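Local coordinates for nucleocapsid (Crimean-congo hemorrhagic fever virus, PDB 4AKL), which binds double- and single-stranded RNA, probably takes part in packaging the viral genome, and displays sequence-nonspecific double-stranded DNA endonuclease activity, at residues A[46-51]-A[436-441]. Numbering follows the deposited sequence.
Sequences FVFQMA and IQKTGF
Met50 and Gly440 meet where two nearly parallel helices, 45-52 and the C-terminal turn of 425-440, lie side by side with segment axes 8.7 Å apart and 12° between their directions. This is apolar helix-helix packing within the largely helical nucleocapsid fold, joining a helix near the N-terminus to the end of one that lies several hundred residues later. Met50 and Ile436 carry the contact in nearly equal shares. The CG of Met50 stands anti to the backbone N (chi1 -166°), which sends the side chain toward the other helix, and CG comes to 3.4 Å from Gly440 N. Glycine suits this position because it carries no side chain: its bare CA takes the methionine, with SD 3.8 Å from Gly440 CA. The Met50 chain then bends at chi2 and chi3, a course that an unbranched, flexible residue can follow, and turns its CE methyl onto Ile436 CG2 at 3.8 Å. Phe441, the first residue to leave helical geometry, brings its ring back to the same methionine in an oblique Met-aromatic contact, with SD 5.5 Å from the ring centroid. The Phe441 side chain also touches Lys59 and Asp60 of helix 56-71, so a third helix adjoins the site.

Ile436 uses its branches separately. While CG2 serves Met50, CG1 meets Val47 CG2, and CD1 at the end of the chain reaches the CB of Phe46, whose side chain also touches Ser65 of helix 56-71. Thr439 divides its two branches between a polar and an apolar task: chi1 of -61° lets OG1 hydrogen-bond to Glu435 O, one turn back in its own helix, and turns CG2 to the neighbouring helix. That methyl lies against both Met50 CG and Ala51 N, 3.6 Å from the latter.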
ATOM      1  N   PHE A  46       4.330 -27.439 -11.436  1.00 43.31           N
ATOM      2  CA  PHE A  46       4.766 -27.160 -10.064  1.00 41.88           C
ATOM      3  C   PHE A  46       3.803 -27.721  -9.007  1.00 41.58           C
ATOM      4  O   PHE A  46       4.190 -27.871  -7.841  1.00 40.58           O
ATOM      5  CB  PHE A  46       4.995 -25.676  -9.835  1.00 40.50           C
ATOM      6  CG  PHE A  46       6.079 -25.074 -10.725  1.00 41.60           C
ATOM      7  CD1 PHE A  46       7.428 -25.253 -10.421  1.00 42.74           C
ATOM      8  CD2 PHE A  46       5.744 -24.322 -11.839  1.00 42.10           C
ATOM      9  CE1 PHE A  46       8.431 -24.721 -11.244  1.00 43.19           C
ATOM     10  CE2 PHE A  46       6.732 -23.777 -12.658  1.00 43.21           C
ATOM     11  CZ  PHE A  46       8.087 -23.976 -12.359  1.00 43.90           C
ATOM     12  N   VAL A  47       2.562 -28.041  -9.380  1.00 42.07           N
ATOM     13  CA  VAL A  47       1.657 -28.649  -8.407  1.00 42.32           C
ATOM     14  C   VAL A  47       2.119 -30.106  -8.100  1.00 44.11           C
ATOM     15  O   VAL A  47       2.170 -30.515  -6.930  1.00 43.49           O
ATOM     16  CB  VAL A  47       0.189 -28.623  -8.854  1.00 43.57           C
ATOM     17  CG1 VAL A  47      -0.676 -29.495  -7.905  1.00 44.00           C
ATOM     18  CG2 VAL A  47      -0.347 -27.140  -8.947  1.00 41.04           C
ATOM     19  N   PHE A  48       2.463 -30.844  -9.155  1.00 45.38           N
ATOM     20  CA  PHE A  48       2.847 -32.234  -9.038  1.00 47.64           C
ATOM     21  C   PHE A  48       4.185 -32.356  -8.342  1.00 46.74           C
ATOM     22  O   PHE A  48       4.353 -33.234  -7.537  1.00 46.97           O
ATOM     23  CB  PHE A  48       2.901 -32.929 -10.413  1.00 49.51           C
ATOM     24  CG  PHE A  48       1.647 -32.790 -11.176  1.00 52.79           C
ATOM     25  CD1 PHE A  48       0.457 -33.238 -10.636  1.00 54.80           C
ATOM     26  CD2 PHE A  48       1.636 -32.164 -12.433  1.00 54.96           C
ATOM     27  CE1 PHE A  48      -0.728 -33.097 -11.332  1.00 57.58           C
ATOM     28  CE2 PHE A  48       0.456 -32.013 -13.139  1.00 56.89           C
ATOM     29  CZ  PHE A  48      -0.740 -32.481 -12.591  1.00 58.11           C
ATOM     30  N   GLN A  49       5.118 -31.464  -8.673  1.00 45.47           N
ATOM     31  CA  GLN A  49       6.400 -31.396  -7.978  1.00 45.01           C
ATOM     32  C   GLN A  49       6.183 -31.157  -6.494  1.00 43.89           C
ATOM     33  O   GLN A  49       6.763 -31.861  -5.644  1.00 43.55           O
ATOM     34  CB  GLN A  49       7.293 -30.281  -8.525  1.00 44.00           C
ATOM     35  CG  GLN A  49       7.849 -30.484  -9.961  1.00 45.61           C
ATOM     36  CD  GLN A  49       8.734 -29.308 -10.368  1.00 45.44           C
ATOM     37  OE1 GLN A  49       9.291 -28.594  -9.502  1.00 46.15           O
ATOM     38  NE2 GLN A  49       8.850 -29.079 -11.649  1.00 46.29           N
ATOM     39  N   MET A  50       5.335 -30.174  -6.193  1.00 42.66           N
ATOM     40  CA  MET A  50       5.024 -29.813  -4.812  1.00 42.08           C
ATOM     41  C   MET A  50       4.475 -31.011  -4.080  1.00 43.75           C
ATOM     42  O   MET A  50       4.952 -31.329  -2.999  1.00 43.92           O
ATOM     43  CB  MET A  50       4.033 -28.622  -4.733  1.00 41.23           C
ATOM     44  CG  MET A  50       3.925 -27.998  -3.387  1.00 40.70           C
ATOM     45  SD  MET A  50       5.525 -27.329  -2.741  1.00 40.25           S
ATOM     46  CE  MET A  50       5.486 -25.696  -3.402  1.00 37.63           C
ATOM     47  N   ALA A  51       3.503 -31.696  -4.696  1.00 45.05           N
ATOM     48  CA  ALA A  51       2.873 -32.858  -4.122  1.00 47.13           C
ATOM     49  C   ALA A  51       3.848 -34.042  -3.874  1.00 48.99           C
ATOM     50  O   ALA A  51       3.638 -34.836  -2.961  1.00 49.97           O
ATOM     51  CB  ALA A  51       1.708 -33.310  -5.031  1.00 47.94           C
ATOM     52  N   ILE A 436      -0.557 -23.894  -5.699  1.00 39.59           N
ATOM     53  CA  ILE A 436       0.799 -24.371  -5.443  1.00 39.72           C
ATOM     54  C   ILE A 436       1.208 -24.153  -3.967  1.00 39.76           C
ATOM     55  O   ILE A 436       1.729 -25.108  -3.322  1.00 40.15           O
ATOM     56  CB  ILE A 436       1.804 -23.740  -6.402  1.00 38.98           C
ATOM     57  CG1 ILE A 436       1.556 -24.213  -7.824  1.00 39.95           C
ATOM     58  CG2 ILE A 436       3.243 -24.082  -6.020  1.00 39.31           C
ATOM     59  CD1 ILE A 436       2.266 -23.373  -8.835  1.00 39.01           C
ATOM     60  N   GLN A 437       0.989 -22.949  -3.421  1.00 39.25           N
ATOM     61  CA  GLN A 437       1.286 -22.686  -1.982  0.70 39.23           C
ATOM     62  C   GLN A 437       0.513 -23.665  -1.111  1.00 40.73           C
ATOM     63  O   GLN A 437       1.062 -24.195  -0.099  1.00 40.58           O
ATOM     64  CB  GLN A 437       0.923 -21.266  -1.460  0.70 38.67           C
ATOM     65  CG  GLN A 437       1.441 -20.046  -2.235  0.70 38.03           C
ATOM     66  CD  GLN A 437       1.071 -18.649  -1.609  0.70 38.89           C
ATOM     67  OE1 GLN A 437       0.897 -17.582  -2.331  0.70 32.62           O
ATOM     68  NE2 GLN A 437       0.996 -18.640  -0.265  0.70 38.90           N
ATOM     69  N   LYS A 438      -0.740 -23.899  -1.470  1.00 41.69           N
ATOM     70  CA  LYS A 438      -1.623 -24.714  -0.669  1.00 43.72           C
ATOM     71  C   LYS A 438      -1.223 -26.186  -0.637  1.00 45.12           C
ATOM     72  O   LYS A 438      -1.388 -26.844   0.392  1.00 46.33           O
ATOM     73  CB  LYS A 438      -3.055 -24.583  -1.202  1.00 44.45           C
ATOM     74  CG  LYS A 438      -4.095 -25.167  -0.316  1.00 46.51           C
ATOM     75  CD  LYS A 438      -5.539 -24.620  -0.644  1.00 47.61           C
ATOM     76  CE  LYS A 438      -6.392 -25.494  -1.541  1.00 49.13           C
ATOM     77  NZ  LYS A 438      -7.646 -25.996  -0.837  1.00 50.61           N
ATOM     78  N   THR A 439      -0.727 -26.696  -1.764  1.00 45.81           N
ATOM     79  CA  THR A 439      -0.271 -28.081  -1.881  1.00 47.78           C
ATOM     80  C   THR A 439       0.863 -28.367  -0.897  1.00 48.86           C
ATOM     81  O   THR A 439       0.889 -29.414  -0.246  1.00 51.04           O
ATOM     82  CB  THR A 439       0.231 -28.375  -3.312  1.00 47.84           C
ATOM     83  OG1 THR A 439      -0.823 -28.178  -4.236  1.00 46.90           O
ATOM     84  CG2 THR A 439       0.716 -29.765  -3.444  1.00 48.07           C
ATOM     85  N   GLY A 440       1.777 -27.428  -0.786  1.00 48.35           N
ATOM     86  CA  GLY A 440       2.975 -27.603  -0.004  1.00 49.34           C
ATOM     87  C   GLY A 440       2.989 -27.114   1.433  1.00 49.93           C
ATOM     88  O   GLY A 440       3.858 -27.544   2.201  1.00 50.51           O
ATOM     89  N   PHE A 441       2.066 -26.232   1.805  1.00 50.20           N
ATOM     90  CA  PHE A 441       2.074 -25.615   3.127  1.00 51.05           C
ATOM     91  C   PHE A 441       0.685 -25.309   3.616  1.00 52.25           C
ATOM     92  O   PHE A 441      -0.247 -25.230   2.823  1.00 52.35           O
ATOM     93  CB  PHE A 441       2.818 -24.274   3.109  1.00 49.75           C
ATOM     94  CG  PHE A 441       4.174 -24.314   2.462  1.00 51.03           C
ATOM     95  CD1 PHE A 441       5.299 -24.701   3.185  1.00 52.98           C
ATOM     96  CD2 PHE A 441       4.325 -23.957   1.111  1.00 51.45           C
ATOM     97  CE1 PHE A 441       6.580 -24.728   2.557  1.00 53.80           C
ATOM     98  CE2 PHE A 441       5.581 -23.978   0.472  1.00 51.79           C
ATOM     99  CZ  PHE A 441       6.707 -24.355   1.182  1.00 52.82           C
TER